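Phenyl-3-pyruvate decarboxylase (Azospirillum brasilense, PDB 2NXW) catalyses the thiamine diphosphate- and metal-dependent decarboxylation of phenylpyruvate and of indole-3-pyruvate, the latter giving indole-3-acetaldehyde for auxin biosynthesis. Local coordinates at residues R386-Q391 against D409-G414; G440-T445 against R532-E537; I470-N475 against A521-A526. All coordinates share one frame; numbering follows the deposited sequence.

Contact 1: residues R386-Q391 against D409-G414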
ATOM      1  N   ARG A 386     -44.991 -27.256  10.138  1.00 17.04           N
ATOM      2  CA  ARG A 386     -45.712 -27.288   8.870  1.00 16.28           C
ATOM      3  C   ARG A 386     -45.108 -28.321   7.936  1.00 17.10           C
ATOM      4  O   ARG A 386     -45.829 -29.068   7.272  1.00 17.04           O
ATOM      5  CB  ARG A 386     -45.693 -25.915   8.195  1.00 16.39           C
ATOM      6  CG  ARG A 386     -46.762 -24.967   8.695  1.00 15.70           C
ATOM      7  CD  ARG A 386     -46.917 -23.774   7.746  1.00 16.84           C
ATOM      8  NE  ARG A 386     -47.224 -24.203   6.377  1.00 17.43           N
ATOM      9  CZ  ARG A 386     -48.451 -24.421   5.907  1.00 18.64           C
ATOM     10  NH1 ARG A 386     -49.509 -24.250   6.685  1.00 19.05           N
ATOM     11  NH2 ARG A 386     -48.617 -24.821   4.648  1.00 18.98           N
ATOM     12  N   VAL A 387     -43.784 -28.366   7.884  1.00 16.48           N
ATOM     13  CA  VAL A 387     -43.096 -29.321   7.034  1.00 17.23           C
ATOM     14  C   VAL A 387     -43.399 -30.751   7.473  1.00 19.01           C
ATOM     15  O   VAL A 387     -43.705 -31.607   6.640  1.00 19.34           O
ATOM     16  CB  VAL A 387     -41.572 -29.081   7.048  1.00 16.77           C
ATOM     17  CG1 VAL A 387     -40.857 -30.203   6.311  1.00 19.15           C
ATOM     18  CG2 VAL A 387     -41.272 -27.747   6.366  1.00 15.59           C
ATOM     19  N   ARG A 388     -43.337 -31.005   8.777  1.00 19.56           N
ATOM     20  CA  ARG A 388     -43.612 -32.344   9.296  1.00 20.52           C
ATOM     21  C   ARG A 388     -45.051 -32.774   9.039  1.00 20.96           C
ATOM     22  O   ARG A 388     -45.343 -33.975   8.977  1.00 22.62           O
ATOM     23  CB  ARG A 388     -43.297 -32.412  10.798  1.00 21.43           C
ATOM     24  CG  ARG A 388     -41.804 -32.404  11.113  1.00 22.89           C
ATOM     25  CD  ARG A 388     -41.116 -33.592  10.455  1.00 27.13           C
ATOM     26  NE  ARG A 388     -39.658 -33.529  10.532  1.00 29.17           N
ATOM     27  CZ  ARG A 388     -38.960 -33.657  11.654  1.00 30.86           C
ATOM     28  NH1 ARG A 388     -39.586 -33.858  12.808  1.00 32.56           N
ATOM     29  NH2 ARG A 388     -37.636 -33.589  11.623  1.00 32.04           N
ATOM     30  N   ALA A 389     -45.944 -31.799   8.901  1.00 21.28           N
ATOM     31  CA  ALA A 389     -47.352 -32.070   8.641  1.00 21.20           C
ATOM     32  C   ALA A 389     -47.616 -32.290   7.151  1.00 21.99           C
ATOM     33  O   ALA A 389     -48.752 -32.549   6.755  1.00 24.38           O
ATOM     34  CB  ALA A 389     -48.218 -30.924   9.167  1.00 21.51           C
ATOM     35  N   GLY A 390     -46.581 -32.172   6.320  1.00 21.00           N
ATOM     36  CA  GLY A 390     -46.776 -32.412   4.900  1.00 20.91           C
ATOM     37  C   GLY A 390     -46.383 -31.335   3.905  1.00 21.31           C
ATOM     38  O   GLY A 390     -46.406 -31.579   2.696  1.00 21.43           O
ATOM     39  N   GLN A 391     -46.026 -30.149   4.383  1.00 19.62           N
ATOM     40  CA  GLN A 391     -45.637 -29.083   3.468  1.00 18.97           C
ATOM     41  C   GLN A 391     -44.248 -29.329   2.898  1.00 18.55           C
ATOM     42  O   GLN A 391     -43.305 -29.600   3.639  1.00 19.05           O
ATOM     43  CB  GLN A 391     -45.636 -27.727   4.186  1.00 16.81           C
ATOM     44  CG  GLN A 391     -45.198 -26.582   3.286  1.00 15.80           C
ATOM     45  CD  GLN A 391     -44.308 -25.585   4.002  1.00 15.57           C
ATOM     46  OE1 GLN A 391     -43.177 -25.316   3.565  1.00 18.43           O
ATOM     47  NE2 GLN A 391     -44.804 -25.031   5.096  1.00 13.46           N
ATOM     48  N   ASP A 409     -31.735 -23.909  12.256  1.00 15.89           N
ATOM     49  CA  ASP A 409     -32.585 -24.939  12.842  1.00 15.52           C
ATOM     50  C   ASP A 409     -33.927 -25.107  12.140  1.00 15.76           C
ATOM     51  O   ASP A 409     -34.872 -25.670  12.698  1.00 16.11           O
ATOM     52  CB  ASP A 409     -32.797 -24.668  14.339  1.00 16.74           C
ATOM     53  CG  ASP A 409     -31.563 -24.985  15.159  1.00 19.05           C
ATOM     54  OD1 ASP A 409     -30.803 -25.887  14.753  1.00 20.17           O
ATOM     55  OD2 ASP A 409     -31.359 -24.341  16.208  1.00 17.48           O
ATOM     56  N   MET A 410     -34.006 -24.619  10.903  1.00 14.90           N
ATOM     57  CA  MET A 410     -35.226 -24.754  10.112  1.00 14.90           C
ATOM     58  C   MET A 410     -35.028 -25.765   8.992  1.00 15.07           C
ATOM     59  O   MET A 410     -33.973 -25.803   8.366  1.00 17.20           O
ATOM     60  CB  MET A 410     -35.608 -23.414   9.487  1.00 14.47           C
ATOM     61  CG  MET A 410     -36.248 -22.455  10.456  1.00 14.71           C
ATOM     62  SD  MET A 410     -36.617 -20.897   9.622  1.00 18.58           S
ATOM     63  CE  MET A 410     -37.259 -19.954  10.990  1.00 17.55           C
ATOM     64  N   ILE A 411     -36.044 -26.589   8.753  1.00 16.01           N
ATOM     65  CA  ILE A 411     -35.979 -27.564   7.670  1.00 16.01           C
ATOM     66  C   ILE A 411     -36.180 -26.769   6.375  1.00 15.71           C
ATOM     67  O   ILE A 411     -37.168 -26.058   6.234  1.00 18.14           O
ATOM     68  CB  ILE A 411     -37.101 -28.605   7.811  1.00 16.47           C
ATOM     69  CG1 ILE A 411     -36.945 -29.339   9.148  1.00 16.51           C
ATOM     70  CG2 ILE A 411     -37.050 -29.584   6.642  1.00 17.63           C
ATOM     71  CD1 ILE A 411     -38.139 -30.201   9.520  1.00 17.93           C
ATOM     72  N   ASP A 412     -35.246 -26.893   5.439  1.00 17.17           N
ATOM     73  CA  ASP A 412     -35.345 -26.137   4.195  1.00 16.80           C
ATOM     74  C   ASP A 412     -35.045 -26.955   2.950  1.00 17.50           C
ATOM     75  O   ASP A 412     -34.703 -28.132   3.028  1.00 19.66           O
ATOM     76  CB  ASP A 412     -34.377 -24.950   4.238  1.00 18.99           C
ATOM     77  CG  ASP A 412     -32.929 -25.387   4.350  1.00 20.02           C
ATOM     78  OD1 ASP A 412     -32.473 -26.227   3.534  1.00 20.39           O
ATOM     79  OD2 ASP A 412     -32.236 -24.891   5.257  1.00 24.79           O
ATOM     80  N   ALA A 413     -35.193 -26.296   1.806  1.00 16.23           N
ATOM     81  CA  ALA A 413     -34.907 -26.856   0.490  1.00 16.16           C
ATOM     82  C   ALA A 413     -33.767 -25.980  -0.013  1.00 16.41           C
ATOM     83  O   ALA A 413     -33.743 -25.543  -1.170  1.00 19.56           O
ATOM     84  CB  ALA A 413     -36.130 -26.727  -0.427  1.00 16.30           C
ATOM     85  N   GLY A 414     -32.822 -25.728   0.888  1.00 15.22           N
ATOM     86  CA  GLY A 414     -31.684 -24.882   0.590  1.00 15.27           C
ATOM     87  C   GLY A 414     -31.735 -23.655   1.492  1.00 15.41           C
ATOM     88  O   GLY A 414     -32.818 -23.212   1.880  1.00 14.61           O
TER

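Contact 2: residues G440-T445 against R532-E537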
ATOM      1  N   GLY A 440     -41.733 -20.251 -10.066  1.00 13.07           N
ATOM      2  CA  GLY A 440     -42.872 -20.351  -9.169  1.00 13.32           C
ATOM      3  C   GLY A 440     -42.658 -20.958  -7.792  1.00 12.63           C
ATOM      4  O   GLY A 440     -43.584 -20.938  -6.972  1.00 13.14           O
ATOM      5  N   LYS A 441     -41.476 -21.517  -7.530  1.00 12.16           N
ATOM      6  CA  LYS A 441     -41.210 -22.095  -6.218  1.00 13.43           C
ATOM      7  C   LYS A 441     -41.132 -20.919  -5.256  1.00 13.13           C
ATOM      8  O   LYS A 441     -40.361 -19.978  -5.462  1.00 12.92           O
ATOM      9  CB  LYS A 441     -39.894 -22.879  -6.218  1.00 15.03           C
ATOM     10  CG  LYS A 441     -39.916 -24.129  -7.114  1.00 18.89           C
ATOM     11  CD  LYS A 441     -40.873 -25.184  -6.587  1.00 21.55           C
ATOM     12  CE  LYS A 441     -40.687 -26.517  -7.316  1.00 22.74           C
ATOM     13  NZ  LYS A 441     -41.171 -26.491  -8.738  1.00 21.98           N
ATOM     14  N   ARG A 442     -41.950 -20.965  -4.218  1.00 12.38           N
ATOM     15  CA  ARG A 442     -42.004 -19.880  -3.261  1.00 12.50           C
ATOM     16  C   ARG A 442     -40.775 -19.852  -2.372  1.00 12.75           C
ATOM     17  O   ARG A 442     -40.249 -20.893  -1.996  1.00 12.69           O
ATOM     18  CB  ARG A 442     -43.271 -20.018  -2.429  1.00 13.58           C
ATOM     19  CG  ARG A 442     -43.765 -18.726  -1.850  1.00 14.57           C
ATOM     20  CD  ARG A 442     -45.182 -18.872  -1.296  1.00 14.61           C
ATOM     21  NE  ARG A 442     -45.775 -17.561  -1.128  1.00 12.83           N
ATOM     22  CZ  ARG A 442     -46.924 -17.300  -0.505  1.00 11.40           C
ATOM     23  NH1 ARG A 442     -47.648 -18.285   0.034  1.00 13.25           N
ATOM     24  NH2 ARG A 442     -47.334 -16.047  -0.401  1.00 12.78           N
ATOM     25  N   ILE A 443     -40.321 -18.649  -2.039  1.00 13.16           N
ATOM     26  CA  ILE A 443     -39.147 -18.506  -1.193  1.00 12.52           C
ATOM     27  C   ILE A 443     -39.573 -17.954   0.162  1.00 12.66           C
ATOM     28  O   ILE A 443     -40.465 -17.108   0.245  1.00 12.92           O
ATOM     29  CB  ILE A 443     -38.118 -17.548  -1.855  1.00 13.62           C
ATOM     30  CG1 ILE A 443     -37.789 -18.029  -3.279  1.00 14.86           C
ATOM     31  CG2 ILE A 443     -36.842 -17.488  -1.017  1.00 15.51           C
ATOM     32  CD1 ILE A 443     -37.183 -19.425  -3.371  1.00 16.24           C
ATOM     33  N   LEU A 444     -38.975 -18.501   1.216  1.00 12.18           N
ATOM     34  CA  LEU A 444     -39.236 -18.032   2.575  1.00 11.60           C
ATOM     35  C   LEU A 444     -38.031 -17.195   2.983  1.00 12.15           C
ATOM     36  O   LEU A 444     -36.898 -17.673   2.972  1.00 12.84           O
ATOM     37  CB  LEU A 444     -39.381 -19.210   3.541  1.00 12.21           C
ATOM     38  CG  LEU A 444     -39.417 -18.856   5.035  1.00 12.69           C
ATOM     39  CD1 LEU A 444     -40.609 -17.951   5.330  1.00 15.37           C
ATOM     40  CD2 LEU A 444     -39.494 -20.143   5.853  1.00 14.64           C
ATOM     41  N   THR A 445     -38.280 -15.941   3.319  1.00 10.95           N
ATOM     42  CA  THR A 445     -37.205 -15.055   3.742  1.00 11.39           C
ATOM     43  C   THR A 445     -37.303 -14.778   5.236  1.00 11.10           C
ATOM     44  O   THR A 445     -38.391 -14.531   5.743  1.00 10.93           O
ATOM     45  CB  THR A 445     -37.302 -13.713   3.013  1.00 13.66           C
ATOM     46  OG1 THR A 445     -37.182 -13.938   1.604  1.00 17.65           O
ATOM     47  CG2 THR A 445     -36.201 -12.762   3.464  1.00 15.10           C
ATOM     48  N   ARG A 532     -49.605 -12.424  -3.581  1.00 13.71           N
ATOM     49  CA  ARG A 532     -49.124 -11.191  -2.949  1.00 12.05           C
ATOM     50  C   ARG A 532     -48.091 -11.612  -1.916  1.00 10.98           C
ATOM     51  O   ARG A 532     -48.244 -12.665  -1.300  1.00 12.46           O
ATOM     52  CB  ARG A 532     -50.265 -10.471  -2.214  1.00 13.76           C
ATOM     53  CG  ARG A 532     -51.300  -9.822  -3.130  1.00 13.85           C
ATOM     54  CD  ARG A 532     -52.555  -9.430  -2.356  1.00 17.43           C
ATOM     55  NE  ARG A 532     -52.345  -8.358  -1.377  1.00 17.27           N
ATOM     56  CZ  ARG A 532     -52.266  -7.062  -1.676  1.00 18.21           C
ATOM     57  NH1 ARG A 532     -52.377  -6.655  -2.938  1.00 19.65           N
ATOM     58  NH2 ARG A 532     -52.089  -6.163  -0.712  1.00 19.34           N
ATOM     59  N   PHE A 533     -47.037 -10.815  -1.725  1.00 10.76           N
ATOM     60  CA  PHE A 533     -46.070 -11.196  -0.700  1.00 11.62           C
ATOM     61  C   PHE A 533     -46.762 -11.162   0.662  1.00 11.65           C
ATOM     62  O   PHE A 533     -47.717 -10.410   0.880  1.00 12.77           O
ATOM     63  CB  PHE A 533     -44.810 -10.296  -0.740  1.00 11.22           C
ATOM     64  CG  PHE A 533     -44.988  -8.911  -0.168  1.00 10.83           C
ATOM     65  CD1 PHE A 533     -44.999  -8.714   1.212  1.00 11.99           C
ATOM     66  CD2 PHE A 533     -45.071  -7.797  -1.003  1.00 11.10           C
ATOM     67  CE1 PHE A 533     -45.086  -7.431   1.751  1.00 12.35           C
ATOM     68  CE2 PHE A 533     -45.159  -6.501  -0.474  1.00 11.73           C
ATOM     69  CZ  PHE A 533     -45.166  -6.324   0.916  1.00 12.61           C
ATOM     70  N   GLN A 534     -46.287 -12.018   1.553  1.00 11.37           N
ATOM     71  CA  GLN A 534     -46.858 -12.135   2.884  1.00 11.05           C
ATOM     72  C   GLN A 534     -45.793 -11.801   3.907  1.00 12.88           C
ATOM     73  O   GLN A 534     -44.782 -12.494   3.997  1.00 15.22           O
ATOM     74  CB  GLN A 534     -47.347 -13.562   3.106  1.00 11.67           C
ATOM     75  CG  GLN A 534     -48.364 -14.035   2.069  1.00 12.21           C
ATOM     76  CD  GLN A 534     -49.693 -13.333   2.199  1.00 14.42           C
ATOM     77  OE1 GLN A 534     -50.285 -13.305   3.282  1.00 14.50           O
ATOM     78  NE2 GLN A 534     -50.175 -12.758   1.097  1.00 12.38           N
ATOM     79  N   LEU A 535     -46.033 -10.743   4.669  1.00 11.63           N
ATOM     80  CA  LEU A 535     -45.086 -10.302   5.680  1.00 11.83           C
ATOM     81  C   LEU A 535     -45.627 -10.581   7.081  1.00 11.55           C
ATOM     82  O   LEU A 535     -46.665 -10.050   7.480  1.00 13.84           O
ATOM     83  CB  LEU A 535     -44.818  -8.805   5.510  1.00 11.15           C
ATOM     84  CG  LEU A 535     -43.897  -8.148   6.546  1.00 13.65           C
ATOM     85  CD1 LEU A 535     -42.524  -8.788   6.485  1.00 15.51           C
ATOM     86  CD2 LEU A 535     -43.800  -6.652   6.272  1.00 16.09           C
ATOM     87  N   ILE A 536     -44.932 -11.443   7.807  1.00 10.66           N
ATOM     88  CA  ILE A 536     -45.308 -11.768   9.178  1.00 11.10           C
ATOM     89  C   ILE A 536     -44.295 -11.048  10.067  1.00 11.49           C
ATOM     90  O   ILE A 536     -43.112 -11.403  10.080  1.00 11.23           O
ATOM     91  CB  ILE A 536     -45.235 -13.290   9.455  1.00 10.65           C
ATOM     92  CG1 ILE A 536     -46.201 -14.042   8.523  1.00 12.25           C
ATOM     93  CG2 ILE A 536     -45.604 -13.567  10.932  1.00 12.23           C
ATOM     94  CD1 ILE A 536     -46.029 -15.556   8.562  1.00 14.46           C
ATOM     95  N   GLU A 537     -44.763 -10.033  10.785  1.00 10.80           N
ATOM     96  CA  GLU A 537     -43.906  -9.256  11.675  1.00 10.92           C
ATOM     97  C   GLU A 537     -44.029  -9.867  13.064  1.00 10.20           C
ATOM     98  O   GLU A 537     -45.019  -9.627  13.770  1.00 12.42           O
ATOM     99  CB  GLU A 537     -44.355  -7.794  11.675  1.00 11.70           C
ATOM    100  CG  GLU A 537     -43.506  -6.921  12.580  1.00 12.86           C
ATOM    101  CD  GLU A 537     -44.047  -5.521  12.730  1.00 13.04           C
ATOM    102  OE1 GLU A 537     -45.256  -5.295  12.482  1.00 11.72           O
ATOM    103  OE2 GLU A 537     -43.254  -4.638  13.120  1.00 14.57           O
TER

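Contact 3: residues I470-N475 against A521-A526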
ATOM      1  N   ILE A 470     -42.780 -15.248   1.111  1.00  9.56           N
ATOM      2  CA  ILE A 470     -43.251 -15.172   2.499  1.00 10.58           C
ATOM      3  C   ILE A 470     -42.041 -14.622   3.239  1.00 11.51           C
ATOM      4  O   ILE A 470     -40.922 -15.126   3.081  1.00 12.18           O
ATOM      5  CB  ILE A 470     -43.595 -16.555   3.080  1.00 11.09           C
ATOM      6  CG1 ILE A 470     -44.783 -17.150   2.313  1.00 13.86           C
ATOM      7  CG2 ILE A 470     -43.965 -16.424   4.572  1.00 11.77           C
ATOM      8  CD1 ILE A 470     -45.108 -18.604   2.688  1.00 13.74           C
ATOM      9  N   VAL A 471     -42.275 -13.594   4.041  1.00 10.98           N
ATOM     10  CA  VAL A 471     -41.196 -12.967   4.787  1.00 10.80           C
ATOM     11  C   VAL A 471     -41.512 -12.938   6.269  1.00 11.31           C
ATOM     12  O   VAL A 471     -42.537 -12.386   6.669  1.00 11.31           O
ATOM     13  CB  VAL A 471     -40.986 -11.518   4.312  1.00 10.31           C
ATOM     14  CG1 VAL A 471     -39.795 -10.876   5.036  1.00 11.92           C
ATOM     15  CG2 VAL A 471     -40.736 -11.504   2.806  1.00 13.27           C
ATOM     16  N   ILE A 472     -40.648 -13.548   7.076  1.00 11.15           N
ATOM     17  CA  ILE A 472     -40.833 -13.517   8.531  1.00 10.39           C
ATOM     18  C   ILE A 472     -39.815 -12.504   9.056  1.00 10.34           C
ATOM     19  O   ILE A 472     -38.606 -12.727   8.965  1.00 11.27           O
ATOM     20  CB  ILE A 472     -40.592 -14.889   9.188  1.00 10.38           C
ATOM     21  CG1 ILE A 472     -41.558 -15.933   8.598  1.00 11.45           C
ATOM     22  CG2 ILE A 472     -40.827 -14.770  10.696  1.00 11.52           C
ATOM     23  CD1 ILE A 472     -41.341 -17.345   9.123  1.00 13.24           C
ATOM     24  N   LEU A 473     -40.323 -11.389   9.574  1.00 10.30           N
ATOM     25  CA  LEU A 473     -39.495 -10.308  10.088  1.00 10.12           C
ATOM     26  C   LEU A 473     -39.407 -10.428  11.602  1.00 11.16           C
ATOM     27  O   LEU A 473     -40.420 -10.338  12.295  1.00 11.53           O
ATOM     28  CB  LEU A 473     -40.120  -8.973   9.674  1.00 11.00           C
ATOM     29  CG  LEU A 473     -39.318  -7.669   9.763  1.00 11.02           C
ATOM     30  CD1 LEU A 473     -40.148  -6.537   9.141  1.00 12.47           C
ATOM     31  CD2 LEU A 473     -38.955  -7.349  11.226  1.00 13.59           C
ATOM     32  N   PHE A 474     -38.190 -10.638  12.095  1.00 10.07           N
ATOM     33  CA  PHE A 474     -37.915 -10.792  13.525  1.00 11.33           C
ATOM     34  C   PHE A 474     -37.802  -9.378  14.097  1.00 11.15           C
ATOM     35  O   PHE A 474     -36.758  -8.729  13.970  1.00 12.40           O
ATOM     36  CB  PHE A 474     -36.578 -11.539  13.725  1.00  9.99           C
ATOM     37  CG  PHE A 474     -36.611 -13.015  13.383  1.00 10.29           C
ATOM     38  CD1 PHE A 474     -35.969 -13.932  14.209  1.00 10.76           C
ATOM     39  CD2 PHE A 474     -37.213 -13.482  12.207  1.00 11.92           C
ATOM     40  CE1 PHE A 474     -35.918 -15.286  13.884  1.00 13.29           C
ATOM     41  CE2 PHE A 474     -37.169 -14.839  11.868  1.00 12.24           C
ATOM     42  CZ  PHE A 474     -36.519 -15.743  12.709  1.00 12.58           C
ATOM     43  N   ASN A 475     -38.860  -8.898  14.743  1.00 10.58           N
ATOM     44  CA  ASN A 475     -38.821  -7.537  15.257  1.00 11.09           C
ATOM     45  C   ASN A 475     -38.591  -7.446  16.753  1.00 11.05           C
ATOM     46  O   ASN A 475     -39.542  -7.530  17.548  1.00 12.41           O
ATOM     47  CB  ASN A 475     -40.105  -6.776  14.892  1.00 11.72           C
ATOM     48  CG  ASN A 475     -39.967  -5.279  15.109  1.00 10.19           C
ATOM     49  OD1 ASN A 475     -38.997  -4.821  15.722  1.00 10.83           O
ATOM     50  ND2 ASN A 475     -40.929  -4.512  14.629  1.00 12.15           N
ATOM     51  N   ALA A 521     -51.099 -19.144  13.527  1.00 14.84           N
ATOM     52  CA  ALA A 521     -52.185 -18.778  12.617  1.00 14.62           C
ATOM     53  C   ALA A 521     -51.685 -17.967  11.427  1.00 14.86           C
ATOM     54  O   ALA A 521     -52.079 -18.215  10.284  1.00 15.54           O
ATOM     55  CB  ALA A 521     -53.264 -17.988  13.367  1.00 15.05           C
ATOM     56  N   ALA A 522     -50.810 -17.002  11.685  1.00 14.05           N
ATOM     57  CA  ALA A 522     -50.290 -16.169  10.610  1.00 12.88           C
ATOM     58  C   ALA A 522     -49.455 -16.952   9.609  1.00 13.01           C
ATOM     59  O   ALA A 522     -49.513 -16.669   8.411  1.00 13.57           O
ATOM     60  CB  ALA A 522     -49.466 -15.022  11.192  1.00 12.48           C
ATOM     61  N   LEU A 523     -48.670 -17.919  10.083  1.00 12.01           N
ATOM     62  CA  LEU A 523     -47.849 -18.702   9.166  1.00 12.33           C
ATOM     63  C   LEU A 523     -48.758 -19.524   8.259  1.00 13.39           C
ATOM     64  O   LEU A 523     -48.519 -19.602   7.056  1.00 13.90           O
ATOM     65  CB  LEU A 523     -46.865 -19.620   9.922  1.00 14.02           C
ATOM     66  CG  LEU A 523     -45.799 -20.277   9.031  1.00 13.49           C
ATOM     67  CD1 LEU A 523     -44.900 -19.192   8.449  1.00 14.71           C
ATOM     68  CD2 LEU A 523     -44.947 -21.287   9.835  1.00 13.84           C
ATOM     69  N   ASP A 524     -49.799 -20.128   8.827  1.00 13.88           N
ATOM     70  CA  ASP A 524     -50.721 -20.915   8.009  1.00 14.79           C
ATOM     71  C   ASP A 524     -51.388 -20.011   6.969  1.00 14.69           C
ATOM     72  O   ASP A 524     -51.497 -20.384   5.798  1.00 14.89           O
ATOM     73  CB  ASP A 524     -51.804 -21.570   8.871  1.00 14.77           C
ATOM     74  CG  ASP A 524     -51.285 -22.743   9.693  1.00 17.91           C
ATOM     75  OD1 ASP A 524     -50.239 -23.333   9.342  1.00 18.44           O
ATOM     76  OD2 ASP A 524     -51.954 -23.096  10.691  1.00 19.56           O
ATOM     77  N   LYS A 525     -51.820 -18.827   7.381  1.00 14.29           N
ATOM     78  CA  LYS A 525     -52.483 -17.903   6.458  1.00 13.39           C
ATOM     79  C   LYS A 525     -51.535 -17.479   5.339  1.00 15.57           C
ATOM     80  O   LYS A 525     -51.923 -17.399   4.167  1.00 14.73           O
ATOM     81  CB  LYS A 525     -52.997 -16.671   7.208  1.00 14.17           C
ATOM     82  CG  LYS A 525     -53.820 -15.729   6.344  1.00 17.44           C
ATOM     83  N   ALA A 526     -50.282 -17.216   5.691  1.00 13.67           N
ATOM     84  CA  ALA A 526     -49.312 -16.800   4.691  1.00 12.68           C
ATOM     85  C   ALA A 526     -49.134 -17.878   3.631  1.00 12.80           C
ATOM     86  O   ALA A 526     -49.145 -17.582   2.431  1.00 13.42           O
ATOM     87  CB  ALA A 526     -47.958 -16.491   5.361  1.00 12.69           C
TER

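Contact 1: residues R386-Q391 against D409-G414
The guanidinium of Arg-388 is met by the CD1 methyl of Ile-411, which approaches it obliquely, 3.8 Å from Arg-388 NE and 4.0 Å from Arg-388 NH2. The two side chains cross at about a right angle, and CD1 is the isoleucine atom that touches. The arginine chain, bent at chi2 (-59°), passes beside the methyl, and NE is the atom that comes nearest. The other branch of Ile-411 serves the neighbouring residue: its CG2 lies 3.9 Å from Val-387 CG1, the methyl that stands anti to the backbone N (chi1 172°). Ile-411 thus gives one branch to each of two consecutive residues in the last turn of helix 376-388. That turn ends in a Schellman motif: Gly-390 has positive phi, with bonds back from Gly-390 N to Val-387 O (2.9 Å) and from Gln-391 N to Arg-386 O (3.1 Å). The loop is tied to the same helix by Asn-384, whose side-chain amide bonds to Ile-411 N and Asp-409 O. Across the two segments no hydrogen bond forms; the surface contact is dispersive, methyl on methyl at Val-387 and methyl on guanidinium at Arg-388, so polar attachment of the loop to the helix comes from Asn-384.

Contact 2: residues G440-T445 against R532-E537
Arg-532 meets the guanidinium of Arg-442 through its backbone: Arg-532 O lies at the edge of that group, near its plane, 3.6 Å from Arg-442 NH2. The side chain of Arg-532 leaves in another direction and forms a salt bridge with Asp-509. Next in sequence, Phe-533 has its CA 9.9 Å from that of Arg-442, the shortest CA-CA distance between the two segments, so the contact depends on the length of the arginine. Arg-442 spans the interval with its chain extended from CG to NE and CG anti to the backbone N (chi1 -155°). At Gln-534 the chain touches again, with CG 3.3 Å from Arg-442 NH2. A bend at chi2 (-69°) folds the glutamine back over its own segment, where NE2 gives a nearly straight bond of 3.1 Å to Arg-532 O from above the carbonyl plane; NE2 also bonds to Asp-509. An alanine here is likely to leave Arg-532 O without this amide donor and open a gap beside the guanidinium. From Gln-534 the segment runs on as strand 534-539, which is separated from strand 443-448 by strand 470-475 in the parallel sheet of the C-terminal thiamine diphosphate-binding domain. The guanidinium itself is bonded to the backbone oxygens of Asp-468, Ala-526 and Thr-529, so this buried cation is probably stabilised chiefly by carbonyl dipoles, two of them, Ala-526 O and Thr-529 O, at the C-terminal end of helix 516-528.

Contact 3: residues I470-N475 against A521-A526
Helix 516-528 packs on the parallel sheet of the C-terminal thiamine diphosphate-binding domain, and two isoleucines of strand 470-475 receive it. Ile-470 CG2 meets Ala-526 CB at 4.1 Å; the CA atoms of Ile-470 and Ala-526 are the closest CA pair of the two segments, 6.6 Å apart. The short alanine side chain fits this close approach. Ile-470 CD1 also reaches the backbone of the helix, 4.2 Å from Ala-526 O. Two residues along the strand and one helical turn back, the backbones have diverged, with 8.7 Å between the CA atoms of Ile-472 and Leu-523. Longer side chains bridge this wider interval, and Ile-472 CD1 touches Leu-523 CD1 at 4.1 Å while the two side chains cross at about a right angle. Leu-523 reaches the strand because its CG stands anti to the backbone N (chi1 -169°). Helix 516-528 connects the parallel neighbours 509-513 and 534-539 as the helix of a beta-alpha-beta crossover, and it covers the sheet at strand 470-475 as well. Ile-536 of strand 534-539 and Ala-382 of helix 376-388 also touch Leu-523, while Ile-379 of the latter helix touches Ile-472. All four residues that meet between the strand and helix segments are buried. The side chain of Ile-472 lies about 11 Å from the bound thiamine diphosphate and about 12 Å from the magnesium ion.

In the fold
Along the chain, contact 1 closes before contact 2 opens, and contact 3 falls between the two segments of contact 2. Contacts 2 and 3 have centres 8 Å apart and share one parallel sheet, in which strand 470-475 lies between 443-448 and 534-539. Backbone pairing joins them, probably through hydrogen bonds from Val-471 N to Gln-534 O and from Thr-445 N to Ile-470 O. Contact 1 is centred 14 Å from contact 3 and 15 Å from contact 2. A salt bridge of 2.9 Å between Arg-386 NH1 and Asp-524 OD1 connects helices 376-388 and 516-528, tying the helix of contact 1 to the helix that covers the sheet in contact 3.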